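Local coordinates for protein SAM-dependent methyltransferase (Pyrococcus horikoshii, PDB 1WZN) that probably transfers the methyl group of S-adenosyl-L-methionine to an acceptor that is not known, and holds the by-product S-adenosyl-L-homocysteine in its pocket, at residues Phe223-Tyr229 with Trp244-Lys250; Phe34-Arg40 with Lys136-Ile142; Tyr2-Leu8 with Phe201-Asp205. All coordinates share one frame; numbering follows the deposited sequence.

Contact 1 (Phe223-Tyr229 with Trp244-Lys250)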
loop_
_atom_site.group_PDB
_atom_site.type_symbol
_atom_site.label_atom_id
_atom_site.label_comp_id
_atom_site.label_asym_id
_atom_site.label_seq_id
_atom_site.Cartn_x
_atom_site.Cartn_y
_atom_site.Cartn_z
ATOM N N PHE A 223 37.227 -18.358 -11.047
ATOM C CA PHE A 223 37.837 -18.755 -9.782
ATOM C C PHE A 223 37.606 -20.244 -9.592
ATOM O O PHE A 223 36.566 -20.767 -9.996
ATOM C CB PHE A 223 37.194 -17.988 -8.627
ATOM C CG PHE A 223 37.268 -16.502 -8.782
ATOM C CD1 PHE A 223 38.402 -15.804 -8.380
ATOM C CD2 PHE A 223 36.215 -15.800 -9.366
ATOM C CE1 PHE A 223 38.490 -14.427 -8.556
ATOM C CE2 PHE A 223 36.294 -14.414 -9.551
ATOM C CZ PHE A 223 37.434 -13.729 -9.145
ATOM N N GLU A 224 38.560 -20.930 -8.972
ATOM C CA GLU A 224 38.401 -22.361 -8.757
ATOM C C GLU A 224 37.164 -22.653 -7.928
ATOM O O GLU A 224 36.412 -23.583 -8.220
ATOM C CB GLU A 224 39.608 -22.953 -8.043
ATOM C CG GLU A 224 39.506 -24.464 -7.932
ATOM C CD GLU A 224 40.682 -25.082 -7.228
ATOM O OE1 GLU A 224 40.914 -24.736 -6.051
ATOM O OE2 GLU A 224 41.371 -25.915 -7.853
ATOM N N LYS A 225 36.963 -21.860 -6.882
ATOM C CA LYS A 225 35.809 -22.042 -6.021
ATOM C C LYS A 225 35.150 -20.711 -5.703
ATOM O O LYS A 225 35.826 -19.702 -5.491
ATOM C CB LYS A 225 36.214 -22.736 -4.722
ATOM C CG LYS A 225 35.034 -23.043 -3.820
ATOM C CD LYS A 225 35.394 -24.018 -2.720
ATOM C CE LYS A 225 34.144 -24.443 -1.969
ATOM N NZ LYS A 225 33.110 -24.982 -2.900
ATOM N N VAL A 226 33.822 -20.717 -5.678
ATOM C CA VAL A 226 33.067 -19.509 -5.377
ATOM C C VAL A 226 32.091 -19.820 -4.259
ATOM O O VAL A 226 31.469 -20.885 -4.238
ATOM C CB VAL A 226 32.273 -19.010 -6.605
ATOM C CG1 VAL A 226 31.391 -17.831 -6.211
ATOM C CG2 VAL A 226 33.224 -18.587 -7.703
ATOM N N LYS A 227 31.980 -18.901 -3.312
ATOM C CA LYS A 227 31.065 -19.077 -2.206
ATOM C C LYS A 227 30.120 -17.889 -2.150
ATOM O O LYS A 227 30.471 -16.784 -2.567
ATOM C CB LYS A 227 31.840 -19.200 -0.895
ATOM C CG LYS A 227 32.726 -20.439 -0.840
ATOM C CD LYS A 227 33.406 -20.573 0.503
ATOM C CE LYS A 227 33.997 -21.962 0.682
ATOM N NZ LYS A 227 33.085 -23.036 0.184
ATOM N N ILE A 228 28.911 -18.135 -1.664
ATOM C CA ILE A 228 27.915 -17.083 -1.522
ATOM C C ILE A 228 27.552 -17.058 -0.049
ATOM O O ILE A 228 27.103 -18.065 0.500
ATOM C CB ILE A 228 26.641 -17.387 -2.350
ATOM C CG1 ILE A 228 27.005 -17.549 -3.824
ATOM C CG2 ILE A 228 25.627 -16.253 -2.186
ATOM C CD1 ILE A 228 25.829 -17.926 -4.710
ATOM N N TYR A 229 27.776 -15.918 0.598
ATOM C CA TYR A 229 27.465 -15.771 2.015
ATOM C C TYR A 229 26.453 -14.651 2.178
ATOM O O TYR A 229 26.208 -13.886 1.247
ATOM C CB TYR A 229 28.718 -15.408 2.829
ATOM C CG TYR A 229 29.828 -16.438 2.823
ATOM C CD1 TYR A 229 29.552 -17.796 2.975
ATOM C CD2 TYR A 229 31.163 -16.046 2.710
ATOM C CE1 TYR A 229 30.577 -18.740 3.016
ATOM C CE2 TYR A 229 32.199 -16.978 2.752
ATOM C CZ TYR A 229 31.901 -18.323 2.905
ATOM O OH TYR A 229 32.918 -19.246 2.944
ATOM N N TRP A 244 27.369 -11.736 -0.235
ATOM C CA TRP A 244 28.799 -11.621 -0.444
ATOM C C TRP A 244 29.225 -12.761 -1.342
ATOM O O TRP A 244 28.880 -13.916 -1.088
ATOM C CB TRP A 244 29.567 -11.737 0.869
ATOM C CG TRP A 244 29.301 -10.636 1.818
ATOM C CD1 TRP A 244 28.234 -10.518 2.663
ATOM C CD2 TRP A 244 30.107 -9.476 2.018
ATOM N NE1 TRP A 244 28.330 -9.349 3.381
ATOM C CE2 TRP A 244 29.470 -8.689 3.004
ATOM C CE3 TRP A 244 31.306 -9.019 1.457
ATOM C CZ2 TRP A 244 29.994 -7.471 3.443
ATOM C CZ3 TRP A 244 31.826 -7.804 1.895
ATOM C CH2 TRP A 244 31.169 -7.047 2.878
ATOM N N ILE A 245 29.946 -12.434 -2.406
ATOM C CA ILE A 245 30.468 -13.446 -3.303
ATOM C C ILE A 245 31.961 -13.503 -2.997
ATOM O O ILE A 245 32.632 -12.471 -2.957
ATOM C CB ILE A 245 30.268 -13.071 -4.785
ATOM C CG1 ILE A 245 28.775 -13.088 -5.132
ATOM C CG2 ILE A 245 31.027 -14.047 -5.674
ATOM C CD1 ILE A 245 28.119 -14.445 -4.990
ATOM N N VAL A 246 32.464 -14.703 -2.745
ATOM C CA VAL A 246 33.874 -14.887 -2.449
ATOM C C VAL A 246 34.466 -15.829 -3.482
ATOM O O VAL A 246 34.036 -16.978 -3.611
ATOM C CB VAL A 246 34.079 -15.479 -1.038
ATOM C CG1 VAL A 246 35.564 -15.767 -0.800
ATOM C CG2 VAL A 246 33.539 -14.515 0.008
ATOM N N GLY A 247 35.430 -15.324 -4.240
ATOM C CA GLY A 247 36.079 -16.139 -5.249
ATOM C C GLY A 247 37.458 -16.521 -4.752
ATOM O O GLY A 247 38.225 -15.653 -4.329
ATOM N N ILE A 248 37.776 -17.811 -4.799
ATOM C CA ILE A 248 39.078 -18.289 -4.334
ATOM C C ILE A 248 39.906 -18.788 -5.518
ATOM O O ILE A 248 39.495 -19.696 -6.247
ATOM C CB ILE A 248 38.916 -19.441 -3.322
ATOM C CG1 ILE A 248 37.919 -19.036 -2.237
ATOM C CG2 ILE A 248 40.271 -19.777 -2.697
ATOM C CD1 ILE A 248 37.414 -20.193 -1.402
ATOM N N ALA A 249 41.072 -18.184 -5.711
ATOM C CA ALA A 249 41.946 -18.571 -6.810
ATOM C C ALA A 249 42.601 -19.923 -6.533
ATOM O O ALA A 249 42.893 -20.251 -5.384
ATOM C CB ALA A 249 43.011 -17.503 -7.021
ATOM N N LYS A 250 42.817 -20.706 -7.587
ATOM C CA LYS A 250 43.458 -22.017 -7.457
ATOM C C LYS A 250 44.827 -21.844 -6.807
ATOM O O LYS A 250 45.530 -20.877 -7.093
ATOM C CB LYS A 250 43.646 -22.660 -8.836
ATOM C CG LYS A 250 42.376 -23.181 -9.482
ATOM C CD LYS A 250 42.646 -23.821 -10.845
ATOM C CE LYS A 250 42.855 -22.773 -11.931
ATOM N NZ LYS A 250 41.625 -21.950 -12.142
HETATM O O HOH W 1 41.490 -20.080 -9.807
#
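K225-Y229 and W244-I248 run antiparallel, at 161° and 4.7 Å between strand axes, with K225-I248, K227-V246 and Y229-W244 as hydrogen-bonded pairs. They form the hairpin that closes the Rossmann-like methyltransferase sheet, whose strand order is 3-2-1-4-5-7-6. The ladder weakens toward F223: I248 N still meets K225 O at 2.8 Å, but the return bond from K225 N to I248 O is weak at 3.4 Å, where E224 and K225 both face I248 in a classic beta bulge.

On the face covered by helix 212-219, I245 splits its branches between two neighbours. CG2 lies against V226 CG1, while the turn about chi2 (-63°) carries CD1 to I228 CG1, a tight 3.5 Å contact between side chains lying side by side. The other face packs toward helix 23-36; there V246 CG2 touches the Y229 ring at CD2, 3.9 Å away. W244 turns its indole toward F29, which it meets edge-to-face.

Past the bulge, the F223 ring is laid flat over G247, whose CA sits 4.1 Å from the ring centroid in a CH-pi contact; a CB at G247 would run into that ring. At the E224 and K250 end of the ladder, one water accepts from both K250 N (2.7 Å) and K250 NZ (3.0 Å), and only weakly from E224 N.

Contact 2 (Phe34-Arg40 with Lys136-Ile142)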
loop_
_atom_site.group_PDB
_atom_site.type_symbol
_atom_site.label_atom_id
_atom_site.label_comp_id
_atom_site.label_asym_id
_atom_site.label_seq_id
_atom_site.Cartn_x
_atom_site.Cartn_y
_atom_site.Cartn_z
ATOM N N PHE A 34 39.300 -13.844 5.032
ATOM C CA PHE A 34 40.737 -13.976 4.762
ATOM C C PHE A 34 41.298 -15.193 5.498
ATOM O O PHE A 34 42.054 -15.987 4.939
ATOM C CB PHE A 34 41.519 -12.743 5.245
ATOM C CG PHE A 34 41.274 -11.486 4.447
ATOM C CD1 PHE A 34 40.712 -11.535 3.173
ATOM C CD2 PHE A 34 41.662 -10.248 4.963
ATOM C CE1 PHE A 34 40.544 -10.363 2.422
ATOM C CE2 PHE A 34 41.498 -9.077 4.222
ATOM C CZ PHE A 34 40.939 -9.133 2.948
ATOM N N LYS A 35 40.911 -15.332 6.759
ATOM C CA LYS A 35 41.388 -16.424 7.598
ATOM C C LYS A 35 40.874 -17.810 7.233
ATOM O O LYS A 35 41.640 -18.772 7.214
ATOM C CB LYS A 35 41.048 -16.128 9.061
ATOM C CG LYS A 35 41.302 -17.284 10.020
ATOM C CD LYS A 35 40.833 -16.927 11.421
ATOM C CE LYS A 35 40.906 -18.118 12.360
ATOM N NZ LYS A 35 40.328 -17.793 13.695
ATOM N N GLU A 36 39.584 -17.910 6.931
ATOM C CA GLU A 36 38.981 -19.200 6.626
ATOM C C GLU A 36 38.865 -19.586 5.152
ATOM O O GLU A 36 38.942 -20.767 4.816
ATOM C CB GLU A 36 37.590 -19.279 7.264
ATOM C CG GLU A 36 37.558 -19.072 8.768
ATOM C CD GLU A 36 38.389 -20.090 9.525
ATOM O OE1 GLU A 36 38.452 -21.256 9.086
ATOM O OE2 GLU A 36 38.971 -19.728 10.568
ATOM N N ASP A 37 38.681 -18.611 4.268
ATOM C CA ASP A 37 38.537 -18.933 2.852
ATOM C C ASP A 37 39.790 -18.826 1.997
ATOM O O ASP A 37 39.982 -19.622 1.078
ATOM C CB ASP A 37 37.416 -18.089 2.249
ATOM C CG ASP A 37 36.060 -18.456 2.822
ATOM O OD1 ASP A 37 35.650 -19.622 2.651
ATOM O OD2 ASP A 37 35.416 -17.593 3.453
ATOM N N ALA A 38 40.639 -17.848 2.283
ATOM C CA ALA A 38 41.864 -17.693 1.514
ATOM C C ALA A 38 42.781 -18.886 1.764
ATOM O O ALA A 38 42.719 -19.513 2.823
ATOM C CB ALA A 38 42.572 -16.398 1.905
ATOM N N LYS A 39 43.627 -19.202 0.792
ATOM C CA LYS A 39 44.558 -20.317 0.933
ATOM C C LYS A 39 45.987 -19.790 0.981
ATOM O O LYS A 39 46.931 -20.463 0.564
ATOM C CB LYS A 39 44.403 -21.303 -0.227
ATOM C CG LYS A 39 43.052 -22.006 -0.266
ATOM C CD LYS A 39 42.792 -22.766 1.024
ATOM C CE LYS A 39 41.493 -23.551 0.950
ATOM N NZ LYS A 39 41.196 -24.253 2.230
ATOM N N ARG A 40 46.126 -18.569 1.486
ATOM C CA ARG A 40 47.427 -17.930 1.624
ATOM C C ARG A 40 47.253 -16.831 2.647
ATOM O O ARG A 40 46.124 -16.422 2.929
ATOM C CB ARG A 40 47.898 -17.331 0.288
ATOM C CG ARG A 40 47.042 -16.183 -0.255
ATOM C CD ARG A 40 47.625 -15.602 -1.546
ATOM N NE ARG A 40 49.020 -15.194 -1.372
ATOM C CZ ARG A 40 50.074 -15.900 -1.782
ATOM N NH1 ARG A 40 49.907 -17.058 -2.410
ATOM N NH2 ARG A 40 51.303 -15.458 -1.542
ATOM N N LYS A 136 47.167 -13.656 -6.388
ATOM C CA LYS A 136 48.239 -14.621 -6.154
ATOM C C LYS A 136 47.507 -15.941 -5.926
ATOM O O LYS A 136 46.330 -15.942 -5.558
ATOM C CB LYS A 136 49.028 -14.270 -4.891
ATOM C CG LYS A 136 49.853 -13.001 -4.980
ATOM C CD LYS A 136 50.714 -12.862 -3.736
ATOM C CE LYS A 136 51.492 -11.565 -3.726
ATOM N NZ LYS A 136 52.267 -11.475 -2.466
ATOM N N PRO A 137 48.185 -17.080 -6.139
ATOM C CA PRO A 137 47.539 -18.380 -5.937
ATOM C C PRO A 137 46.929 -18.487 -4.548
ATOM O O PRO A 137 47.566 -18.144 -3.553
ATOM C CB PRO A 137 48.684 -19.372 -6.141
ATOM C CG PRO A 137 49.565 -18.667 -7.121
ATOM C CD PRO A 137 49.582 -17.256 -6.576
ATOM N N GLY A 138 45.692 -18.961 -4.477
ATOM C CA GLY A 138 45.043 -19.093 -3.184
ATOM C C GLY A 138 44.466 -17.787 -2.657
ATOM O O GLY A 138 43.872 -17.764 -1.582
ATOM N N GLY A 139 44.643 -16.703 -3.406
ATOM C CA GLY A 139 44.114 -15.417 -2.981
ATOM C C GLY A 139 42.605 -15.359 -3.141
ATOM O O GLY A 139 42.015 -16.234 -3.785
ATOM N N VAL A 140 41.971 -14.328 -2.584
ATOM C CA VAL A 140 40.517 -14.219 -2.671
ATOM C C VAL A 140 39.956 -12.896 -3.183
ATOM O O VAL A 140 40.551 -11.832 -2.998
ATOM C CB VAL A 140 39.848 -14.498 -1.293
ATOM C CG1 VAL A 140 40.184 -15.907 -0.823
ATOM C CG2 VAL A 140 40.309 -13.471 -0.254
ATOM N N PHE A 141 38.800 -12.987 -3.837
ATOM C CA PHE A 141 38.076 -11.819 -4.339
ATOM C C PHE A 141 36.813 -11.777 -3.480
ATOM O O PHE A 141 36.156 -12.808 -3.291
ATOM C CB PHE A 141 37.701 -11.991 -5.819
ATOM C CG PHE A 141 36.694 -10.980 -6.313
ATOM C CD1 PHE A 141 36.946 -9.614 -6.213
ATOM C CD2 PHE A 141 35.490 -11.399 -6.872
ATOM C CE1 PHE A 141 36.011 -8.676 -6.666
ATOM C CE2 PHE A 141 34.548 -10.469 -7.328
ATOM C CZ PHE A 141 34.809 -9.111 -7.224
ATOM N N ILE A 142 36.493 -10.603 -2.938
ATOM C CA ILE A 142 35.316 -10.435 -2.080
ATOM C C ILE A 142 34.515 -9.217 -2.530
ATOM O O ILE A 142 35.066 -8.128 -2.686
ATOM C CB ILE A 142 35.727 -10.204 -0.599
ATOM C CG1 ILE A 142 36.567 -11.375 -0.085
ATOM C CG2 ILE A 142 34.489 -10.042 0.278
ATOM C CD1 ILE A 142 37.246 -11.091 1.252
#
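K39 and R40, just beyond helix 23-36, grip two successive carbonyls of the tight turn that leads into strand 139-146. K39 N gives a nearly straight bond to G138 O (2.8 Å, 172° at the hydrogen), meeting a lone pair in the carbonyl plane. R40 NH1 takes P137 O, also at 2.8 Å, and here the acceptor sits at the edge of the guanidinium, close to its plane.

The turn itself, type II from K136 to G139, is closed by G139 N on K136 O at 2.8 Å. G138 has a positive phi of 80°, at which a side chain would press on the preceding carbonyl oxygen; a CB there would also run into K39 O.

R40 swings toward the turn with CG between its backbone N and carbonyl carbon (chi1 65°), and a bend at chi3 turns the guanidinium so that one face rests on the aliphatic part of K136, the two side chains crossing at about a right angle; K136 CD lies 3.4 Å from R40 NH2. R40 NE is taken up by a salt bridge to D107, and K136 NZ reaches the same carboxylate in a long, weak pair, so that D107 probably offsets the two nearby positive charges. The carboxylate of D37 is satisfied by R234 through OD2 and by the Y229 hydroxyl through OD1.

Nearer the helix end the contact is apolar. V140 CG1 is pressed against A38 CA at 3.4 Å, V140 CG2 comes to the edge of the F34 ring, and I142 CD1 touches F34 CE1 at 3.6 Å. V140 and I142 thus pack the end of helix 23-36 onto strand 139-146, which runs between strands 106-111 and 242-248 of the main sheet.

Contact 3 (Tyr2-Leu8 with Phe201-Asp205). With SAH (S-adenosyl-L-homocysteine), chain F.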
loop_
_atom_site.group_PDB
_atom_site.type_symbol
_atom_site.label_atom_id
_atom_site.label_comp_id
_atom_site.label_asym_id
_atom_site.label_seq_id
_atom_site.Cartn_x
_atom_site.Cartn_y
_atom_site.Cartn_z
ATOM N N TYR A 2 27.100 9.185 -12.401
ATOM C CA TYR A 2 28.235 9.470 -11.529
ATOM C C TYR A 2 28.172 10.806 -10.787
ATOM O O TYR A 2 29.167 11.220 -10.190
ATOM C CB TYR A 2 29.550 9.405 -12.311
ATOM C CG TYR A 2 29.764 8.122 -13.087
ATOM C CD1 TYR A 2 29.530 6.876 -12.501
ATOM C CD2 TYR A 2 30.246 8.157 -14.396
ATOM C CE1 TYR A 2 29.778 5.693 -13.201
ATOM C CE2 TYR A 2 30.497 6.982 -15.106
ATOM C CZ TYR A 2 30.263 5.757 -14.502
ATOM O OH TYR A 2 30.534 4.599 -15.195
ATOM N N GLU A 3 27.021 11.478 -10.812
ATOM C CA GLU A 3 26.881 12.760 -10.111
ATOM C C GLU A 3 27.275 12.633 -8.642
ATOM O O GLU A 3 27.793 13.575 -8.039
ATOM C CB GLU A 3 25.435 13.265 -10.159
ATOM C CG GLU A 3 24.892 13.597 -11.529
ATOM C CD GLU A 3 24.685 12.374 -12.402
ATOM O OE1 GLU A 3 24.443 11.258 -11.867
ATOM O OE2 GLU A 3 24.744 12.544 -13.634
ATOM N N LEU A 4 27.000 11.470 -8.065
ATOM C CA LEU A 4 27.302 11.213 -6.661
ATOM C C LEU A 4 28.799 11.152 -6.367
ATOM O O LEU A 4 29.230 11.424 -5.246
ATOM C CB LEU A 4 26.645 9.897 -6.238
ATOM C CG LEU A 4 26.733 9.454 -4.778
ATOM C CD1 LEU A 4 26.024 10.466 -3.883
ATOM C CD2 LEU A 4 26.092 8.078 -4.637
ATOM N N TYR A 5 29.589 10.818 -7.386
ATOM C CA TYR A 5 31.034 10.666 -7.230
ATOM C C TYR A 5 31.873 11.827 -7.734
ATOM O O TYR A 5 33.104 11.810 -7.634
ATOM C CB TYR A 5 31.460 9.377 -7.926
ATOM C CG TYR A 5 30.533 8.242 -7.580
ATOM C CD1 TYR A 5 30.216 7.973 -6.252
ATOM C CD2 TYR A 5 29.943 7.459 -8.571
ATOM C CE1 TYR A 5 29.340 6.961 -5.913
ATOM C CE2 TYR A 5 29.060 6.436 -8.240
ATOM C CZ TYR A 5 28.764 6.198 -6.908
ATOM O OH TYR A 5 27.877 5.214 -6.550
ATOM N N THR A 6 31.206 12.836 -8.274
ATOM C CA THR A 6 31.896 14.017 -8.766
ATOM C C THR A 6 31.426 15.267 -8.024
ATOM O O THR A 6 32.059 15.748 -7.094
ATOM C CB THR A 6 31.646 14.142 -10.273
ATOM O OG1 THR A 6 30.240 14.071 -10.537
ATOM C CG2 THR A 6 32.345 13.001 -11.014
ATOM N N LEU A 7 30.282 15.812 -8.467
ATOM C CA LEU A 7 29.795 17.028 -7.828
ATOM C C LEU A 7 29.419 16.814 -6.351
ATOM O O LEU A 7 29.494 17.724 -5.536
ATOM C CB LEU A 7 28.615 17.578 -8.634
ATOM C CG LEU A 7 29.046 18.077 -10.018
ATOM C CD1 LEU A 7 28.040 17.730 -11.115
ATOM C CD2 LEU A 7 29.246 19.595 -10.079
ATOM N N LEU A 8 28.981 15.573 -6.008
ATOM C CA LEU A 8 28.554 15.306 -4.624
ATOM C C LEU A 8 29.632 14.562 -3.829
ATOM O O LEU A 8 29.438 14.133 -2.697
ATOM C CB LEU A 8 27.266 14.463 -4.639
ATOM C CG LEU A 8 26.026 15.266 -5.048
ATOM C CD1 LEU A 8 24.813 14.369 -5.287
ATOM C CD2 LEU A 8 25.603 16.287 -3.986
ATOM N N PHE A 201 21.213 18.687 -6.734
ATOM C CA PHE A 201 21.895 17.835 -7.699
ATOM C C PHE A 201 21.110 16.543 -7.847
ATOM O O PHE A 201 20.596 16.002 -6.866
ATOM C CB PHE A 201 23.308 17.524 -7.210
ATOM C CG PHE A 201 24.195 18.726 -7.129
ATOM C CD1 PHE A 201 24.753 19.274 -8.279
ATOM C CD2 PHE A 201 24.461 19.326 -5.903
ATOM C CE1 PHE A 201 25.565 20.402 -8.209
ATOM C CE2 PHE A 201 25.273 20.455 -5.826
ATOM C CZ PHE A 201 25.824 20.992 -6.980
ATOM N N LEU A 202 21.024 16.046 -9.073
ATOM C CA LEU A 202 20.284 14.820 -9.329
ATOM C C LEU A 202 21.187 13.661 -9.722
ATOM O O LEU A 202 21.890 13.727 -10.729
ATOM C CB LEU A 202 19.256 15.046 -10.449
ATOM C CG LEU A 202 18.510 13.796 -10.937
ATOM C CD1 LEU A 202 17.557 13.307 -9.860
ATOM C CD2 LEU A 202 17.742 14.120 -12.217
ATOM N N VAL A 203 21.173 12.608 -8.919
ATOM C CA VAL A 203 21.949 11.415 -9.229
ATOM C C VAL A 203 21.009 10.598 -10.100
ATOM O O VAL A 203 19.822 10.496 -9.802
ATOM C CB VAL A 203 22.285 10.590 -7.964
ATOM C CG1 VAL A 203 22.997 9.301 -8.366
ATOM C CG2 VAL A 203 23.155 11.399 -7.017
ATOM N N ASP A 204 21.529 10.041 -11.186
ATOM C CA ASP A 204 20.721 9.234 -12.084
ATOM C C ASP A 204 21.643 8.230 -12.766
ATOM O O ASP A 204 22.232 8.517 -13.807
ATOM C CB ASP A 204 20.031 10.134 -13.114
ATOM C CG ASP A 204 19.126 9.361 -14.054
ATOM O OD1 ASP A 204 18.534 8.353 -13.623
ATOM O OD2 ASP A 204 18.997 9.776 -15.222
ATOM N N ASP A 205 21.772 7.055 -12.160
ATOM C CA ASP A 205 22.643 6.015 -12.690
ATOM C C ASP A 205 21.889 4.775 -13.122
ATOM O O ASP A 205 20.916 4.378 -12.487
ATOM C CB ASP A 205 23.670 5.586 -11.644
ATOM C CG ASP A 205 24.559 6.721 -11.192
ATOM O OD1 ASP A 205 24.961 7.538 -12.044
ATOM O OD2 ASP A 205 24.862 6.776 -9.984
HETATM N N SAH F . 33.912 1.094 -2.206
HETATM C CA SAH F . 33.411 2.441 -1.695
HETATM C CB SAH F . 32.575 3.250 -2.648
HETATM C CG SAH F . 31.248 2.728 -3.176
HETATM S SD SAH F . 30.638 4.005 -4.367
HETATM C C SAH F . 32.623 2.132 -0.343
HETATM O O SAH F . 32.531 0.960 0.069
HETATM O OXT SAH F . 32.127 3.162 0.264
HETATM C "C5'" SAH F . 30.913 3.295 -5.944
HETATM C "C4'" SAH F . 32.348 3.715 -6.529
HETATM O "O4'" SAH F . 32.364 3.077 -7.811
HETATM C "C3'" SAH F . 32.536 5.183 -6.837
HETATM O "O3'" SAH F . 33.613 5.722 -6.069
HETATM C "C2'" SAH F . 32.771 5.193 -8.404
HETATM O "O2'" SAH F . 33.639 6.241 -8.816
HETATM C "C1'" SAH F . 33.315 3.798 -8.652
HETATM N N9 SAH F . 33.238 3.305 -9.899
HETATM C C8 SAH F . 32.174 3.067 -10.758
HETATM N N7 SAH F . 32.489 2.569 -11.908
HETATM C C5 SAH F . 33.906 2.445 -11.858
HETATM C C6 SAH F . 34.846 1.954 -12.825
HETATM N N6 SAH F . 34.500 1.497 -14.036
HETATM N N1 SAH F . 36.163 1.983 -12.416
HETATM C C2 SAH F . 36.557 2.441 -11.193
HETATM N N3 SAH F . 35.682 2.919 -10.239
HETATM C C4 SAH F . 34.381 2.892 -10.639
HETATM O O HOH W 2 26.344 8.610 -9.221
#
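L8 and F201 slide past each other in opposite directions, with L8 CD2 3.8 Å from F201 CD2, and so lay the N-terminal segment on strand 198-208, outermost within this chain in the four-stranded antiparallel sheet beside the methyltransferase fold; P194 of the second subunit packs against L7 and F201. L8 crosses V203 obliquely, its other methyl CD1 resting on V203 CG2, which also receives L4 CB.

E3 points at the strand and bends at chi2 (69°), which brings OE1 within 3.2 Å of D204 N; the amide donates from above the carboxylate plane, while OE2 is hydrogen-bonded to M1 N. D205 answers from the strand, its OD1 accepting Y2 N.

Y5 turns to the ligand pocket. Its ring is sandwiched between L4 CB on one face and, over the centre of the other, C3' of the S-adenosyl-L-homocysteine ribose, and its hydroxyl is hydrogen-bonded to that of Y118, which also meets D205 OD2. An alanine in place of Y5 is likely to strip the ribose of this aromatic cover and leave the Y118 hydroxyl without one of its mates. At the far end of the ring, Y5 CE1 lies 3.6 Å from the ligand sulfur SD.

Overall arrangement
Contacts 1 and 2 adjoin, their centres about 9 Å apart, because strands 242-248 and 139-146 are neighbours in the main sheet. The link is made by probable hydrogen bonds G247 O to F141 N (2.8 Å) and A249 N to G139 O (2.9 Å), and by W244 packed on I142. Contact 3 lies on the opposite side of the chain's centre, about 32 and 34 Å from contacts 1 and 2 between centres. S-adenosyl-L-homocysteine lies between: Y5 of contact 3 touches it, whereas the side chains of W244 and I142 stop about 9 and 11 Å away. Along the chain, contact 3 joins the N-terminus to residues 201-205 and so encloses contact 2, while contact 1 follows both.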